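Alpha-amylase (PDB 6M4K) probably catalyses the endohydrolysis of alpha-1,4-glucosidic linkages in starch-like polysaccharides, as a calcium-binding enzyme of glycoside hydrolase family 13. Local coordinates at residues F185-R188 / L189-W192; Q219-T222 / Q223-P226. One frame throughout, in Å; residues are numbered along the deposited sequence.

Overall arrangement
Both contacts are local and lie in the catalytic TIM barrel, on its outer layer. Contact 1 is in the last turns of helix 176-192, just before barrel strand 196-199. Contact 2 is a tight turn in the loop between helix 207-214 and strand 232-235. F185, A186, L189 and I190 are buried in contact 1, L220 and F225 in contact 2; T222 and Q223 are exposed. In contact 1 the backbone bonds repeat regularly along a helix. In contact 2 one asparagine does most of the polar work, and water joins in. The two touch: N221 ND2 lies 2.7 Å from G191 O, a probable hydrogen bond from the turn to helix 176-192. I190 CG2 packs on Q219 O.

Contact 1 of 2, residues F185-R188 / L189-W192; sequences FANR and LIGW
The indole of W192 carries R188 O over one face, 3.4 Å above the ring plane and offset toward the rim. This is i to i+4 contact on the alpha-helix that leads into the fourth strand of the TIM barrel. Alongside, R188 CG lies 3.6 Å from W192 CZ2. The two side chains run side by side, with the guanidinium and indole planes 73° apart. The F185 ring is met obliquely by L189, with F185 CE1 3.9 Å from L189 CD2; L189 is modelled in two conformers, so this contact is less certain. A186 and I190 face that strand and pack on F197. R188 CG stands anti to the backbone N (chi1 -179°), which lays its methylenes along the indole. The chain then bends, and the guanidinium turns back to a salt bridge with E184 and a bond to Y72 O, while R85 makes a cation-pi contact with W192. On another side of the helix, N187 OD1 accepts from N218 N, and its ND2 donates to R216 O. The backbone bond from W192 N to R188 O is 3.2 Å, with an N-H...O angle of 143°. The one from I190 N to A186 O is shorter, at 2.9 Å.

Contact 2 of 2, residues Q219-T222 / Q223-P226; sequences QLNT and QWFP
L220 and F225 form the tight side of this contact. L220 CB lies 3.6 Å from F225 CB, and L220 CD1 makes a CH-pi contact over one face of the ring, 4.2 Å from the F225 ring centroid. W224 CB lies over the opposite face, while N221 O meets the ring edge at F225 CD2. N221 O also takes two bonds, from W224 N and from F225 N at 3.0 Å, and these donors come from opposite faces of its carbonyl plane. T222 CA is 3.2 Å from F225 O in a C-H...O contact. The side chain of N221 adds an Asx turn: its OD1 accepts Q223 N at 2.9 Å, with an N-H...O angle of 161°. With chi1 at -175° the amide points away from its own backbone N, which brings OD1 to Q223 N. N221 ND2 reaches the other way, to G191 O of helix 176-192. An alanine here removes the amide, and Q223 N and G191 O would probably be left without this partner, with the turn less firmly tied to the helix. The solvent side is looser, with T222 and Q223 exposed. One water links N221 ND2 to Q223 OE1. Another donates to both L220 O and P226 O.

Contact 1 of 2, residues F185-R188 / L189-W192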
loop_
_atom_site.group_PDB
_atom_site.type_symbol
_atom_site.label_atom_id
_atom_site.label_comp_id
_atom_site.label_asym_id
_atom_site.label_seq_id
_atom_site.Cartn_x
_atom_site.Cartn_y
_atom_site.Cartn_z
ATOM N N PHE A 185 6.846 20.652 8.172
ATOM C CA PHE A 185 7.024 19.872 6.949
ATOM C C PHE A 185 5.683 19.359 6.434
ATOM O O PHE A 185 5.306 19.603 5.282
ATOM C CB PHE A 185 7.973 18.716 7.279
ATOM C CG PHE A 185 8.029 17.622 6.238
ATOM C CD1 PHE A 185 8.320 17.901 4.912
ATOM C CD2 PHE A 185 7.828 16.307 6.608
ATOM C CE1 PHE A 185 8.393 16.870 3.970
ATOM C CE2 PHE A 185 7.899 15.282 5.682
ATOM C CZ PHE A 185 8.183 15.564 4.364
ATOM N N ALA A 186 4.928 18.678 7.297
ATOM C CA ALA A 186 3.635 18.151 6.878
ATOM C C ALA A 186 2.689 19.268 6.450
ATOM O O ALA A 186 1.987 19.141 5.441
ATOM C CB ALA A 186 3.027 17.322 8.004
ATOM N N ASN A 187 2.670 20.384 7.192
ATOM C CA ASN A 187 1.759 21.475 6.856
ATOM C C ASN A 187 2.116 22.151 5.542
ATOM O O ASN A 187 1.227 22.635 4.832
ATOM C CB ASN A 187 1.726 22.505 7.986
ATOM C CG ASN A 187 0.813 22.086 9.105
ATOM O OD1 ASN A 187 -0.143 21.352 8.869
ATOM N ND2 ASN A 187 1.093 22.544 10.330
ATOM N N ARG A 188 3.407 22.242 5.222
ATOM C CA ARG A 188 3.799 22.809 3.940
ATOM C C ARG A 188 3.236 21.970 2.805
ATOM O O ARG A 188 2.672 22.500 1.840
ATOM C CB ARG A 188 5.330 22.898 3.875
ATOM C CG ARG A 188 5.899 23.499 2.596
ATOM C CD ARG A 188 7.358 23.988 2.771
ATOM N NE ARG A 188 8.019 23.371 3.913
ATOM C CZ ARG A 188 8.948 22.424 3.817
ATOM N NH1 ARG A 188 9.343 22.002 2.622
ATOM N NH2 ARG A 188 9.479 21.897 4.912
ATOM N N LEU A 189 3.314 20.646 2.950
ATOM C CA LEU A 189 2.805 19.764 1.909
ATOM C C LEU A 189 1.283 19.810 1.837
ATOM O O LEU A 189 0.716 19.850 0.734
ATOM C CB LEU A 189 3.335 18.347 2.115
ATOM C CG LEU A 189 4.725 18.066 1.522
ATOM C CD1 LEU A 189 5.791 19.081 1.947
ATOM C CD2 LEU A 189 5.160 16.661 1.877
ATOM N N ILE A 190 0.606 19.835 2.990
ATOM C CA ILE A 190 -0.846 19.997 2.993
ATOM C C ILE A 190 -1.229 21.289 2.283
ATOM O O ILE A 190 -2.160 21.314 1.469
ATOM C CB ILE A 190 -1.382 19.953 4.435
ATOM C CG1 ILE A 190 -1.261 18.544 5.007
ATOM C CG2 ILE A 190 -2.841 20.402 4.480
ATOM C CD1 ILE A 190 -1.480 18.489 6.510
ATOM N N GLY A 191 -0.470 22.363 2.522
ATOM C CA GLY A 191 -0.794 23.628 1.886
ATOM C C GLY A 191 -0.696 23.581 0.375
ATOM O O GLY A 191 -1.443 24.269 -0.323
ATOM N N TRP A 192 0.211 22.761 -0.155
ATOM C CA TRP A 192 0.322 22.588 -1.599
ATOM C C TRP A 192 -0.774 21.707 -2.185
ATOM O O TRP A 192 -0.950 21.692 -3.408
ATOM C CB TRP A 192 1.671 21.973 -1.962
ATOM C CG TRP A 192 2.850 22.807 -1.571
ATOM C CD1 TRP A 192 2.850 24.123 -1.195
ATOM C CD2 TRP A 192 4.211 22.370 -1.505
ATOM N NE1 TRP A 192 4.134 24.527 -0.907
ATOM C CE2 TRP A 192 4.988 23.469 -1.093
ATOM C CE3 TRP A 192 4.851 21.152 -1.763
ATOM C CZ2 TRP A 192 6.372 23.390 -0.928
ATOM C CZ3 TRP A 192 6.224 21.074 -1.601
ATOM C CH2 TRP A 192 6.970 22.188 -1.189
#

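Contact 2 of 2, residues Q219-T222 / Q223-P226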
loop_
_atom_site.group_PDB
_atom_site.type_symbol
_atom_site.label_atom_id
_atom_site.label_comp_id
_atom_site.label_asym_id
_atom_site.label_seq_id
_atom_site.Cartn_x
_atom_site.Cartn_y
_atom_site.Cartn_z
ATOM N N GLN A 219 -5.786 21.981 8.324
ATOM C CA GLN A 219 -6.746 21.208 7.553
ATOM C C GLN A 219 -6.451 21.302 6.054
ATOM O O GLN A 219 -5.635 22.103 5.602
ATOM C CB GLN A 219 -8.173 21.616 7.921
ATOM C CG GLN A 219 -8.473 21.216 9.372
ATOM C CD GLN A 219 -9.910 21.380 9.789
ATOM O OE1 GLN A 219 -10.491 22.452 9.652
ATOM N NE2 GLN A 219 -10.488 20.312 10.327
ATOM N N LEU A 220 -7.135 20.466 5.280
ATOM C CA LEU A 220 -6.823 20.315 3.865
ATOM C C LEU A 220 -7.136 21.584 3.074
ATOM O O LEU A 220 -7.979 22.403 3.457
ATOM C CB LEU A 220 -7.603 19.134 3.283
ATOM C CG LEU A 220 -7.217 17.762 3.829
ATOM C CD1 LEU A 220 -8.072 16.684 3.201
ATOM C CD2 LEU A 220 -5.746 17.475 3.584
ATOM N N ASN A 221 -6.441 21.733 1.957
ATOM C CA ASN A 221 -6.549 22.922 1.123
ATOM C C ASN A 221 -7.898 22.939 0.403
ATOM O O ASN A 221 -8.210 22.041 -0.389
ATOM C CB ASN A 221 -5.391 22.875 0.126
ATOM C CG ASN A 221 -5.293 24.100 -0.737
ATOM O OD1 ASN A 221 -6.302 24.692 -1.114
ATOM N ND2 ASN A 221 -4.062 24.470 -1.093
ATOM N N THR A 222 -8.708 23.970 0.678
ATOM C CA THR A 222 -10.075 24.026 0.167
ATOM C C THR A 222 -10.170 24.405 -1.301
ATOM O O THR A 222 -11.284 24.491 -1.824
ATOM C CB THR A 222 -10.959 24.935 1.024
ATOM O OG1 THR A 222 -10.420 26.260 1.038
ATOM C CG2 THR A 222 -11.036 24.402 2.444
ATOM N N GLN A 223 -9.049 24.612 -1.990
ATOM C CA GLN A 223 -9.117 24.635 -3.444
ATOM C C GLN A 223 -9.702 23.334 -3.982
ATOM O O GLN A 223 -10.383 23.336 -5.012
ATOM C CB GLN A 223 -7.732 24.898 -4.041
ATOM C CG GLN A 223 -7.736 25.075 -5.555
ATOM C CD GLN A 223 -6.355 25.374 -6.118
ATOM O OE1 GLN A 223 -5.506 25.943 -5.439
ATOM N NE2 GLN A 223 -6.132 24.991 -7.367
ATOM N N TRP A 224 -9.474 22.219 -3.284
ATOM C CA TRP A 224 -9.948 20.917 -3.749
ATOM C C TRP A 224 -10.781 20.176 -2.713
ATOM O O TRP A 224 -11.678 19.402 -3.071
ATOM C CB TRP A 224 -8.768 20.012 -4.121
ATOM C CG TRP A 224 -7.896 20.530 -5.210
ATOM C CD1 TRP A 224 -8.136 20.470 -6.549
ATOM C CD2 TRP A 224 -6.622 21.163 -5.054
ATOM N NE1 TRP A 224 -7.091 21.040 -7.239
ATOM C CE2 TRP A 224 -6.149 21.472 -6.343
ATOM C CE3 TRP A 224 -5.837 21.505 -3.948
ATOM C CZ2 TRP A 224 -4.918 22.104 -6.555
ATOM C CZ3 TRP A 224 -4.624 22.129 -4.162
ATOM C CH2 TRP A 224 -4.178 22.419 -5.449
ATOM N N PHE A 225 -10.470 20.358 -1.440
ATOM C CA PHE A 225 -11.030 19.524 -0.390
ATOM C C PHE A 225 -12.091 20.273 0.398
ATOM O O PHE A 225 -12.076 21.507 0.457
ATOM C CB PHE A 225 -9.915 19.052 0.550
ATOM C CG PHE A 225 -8.850 18.271 -0.163
ATOM C CD1 PHE A 225 -9.113 16.988 -0.609
ATOM C CD2 PHE A 225 -7.615 18.827 -0.436
ATOM C CE1 PHE A 225 -8.145 16.263 -1.307
ATOM C CE2 PHE A 225 -6.645 18.103 -1.133
ATOM C CZ PHE A 225 -6.920 16.821 -1.564
ATOM N N PRO A 226 -13.035 19.561 1.009
ATOM C CA PRO A 226 -14.080 20.245 1.777
ATOM C C PRO A 226 -13.474 21.005 2.944
ATOM O O PRO A 226 -12.460 20.606 3.523
ATOM C CB PRO A 226 -14.962 19.096 2.280
ATOM C CG PRO A 226 -14.690 17.954 1.332
ATOM C CD PRO A 226 -13.247 18.101 0.949
HETATM O O HOH W 1 -10.308 21.531 4.874
HETATM O O HOH W 2 -3.489 26.031 -3.642
HETATM O O HOH W 3 -13.122 22.272 -1.718
#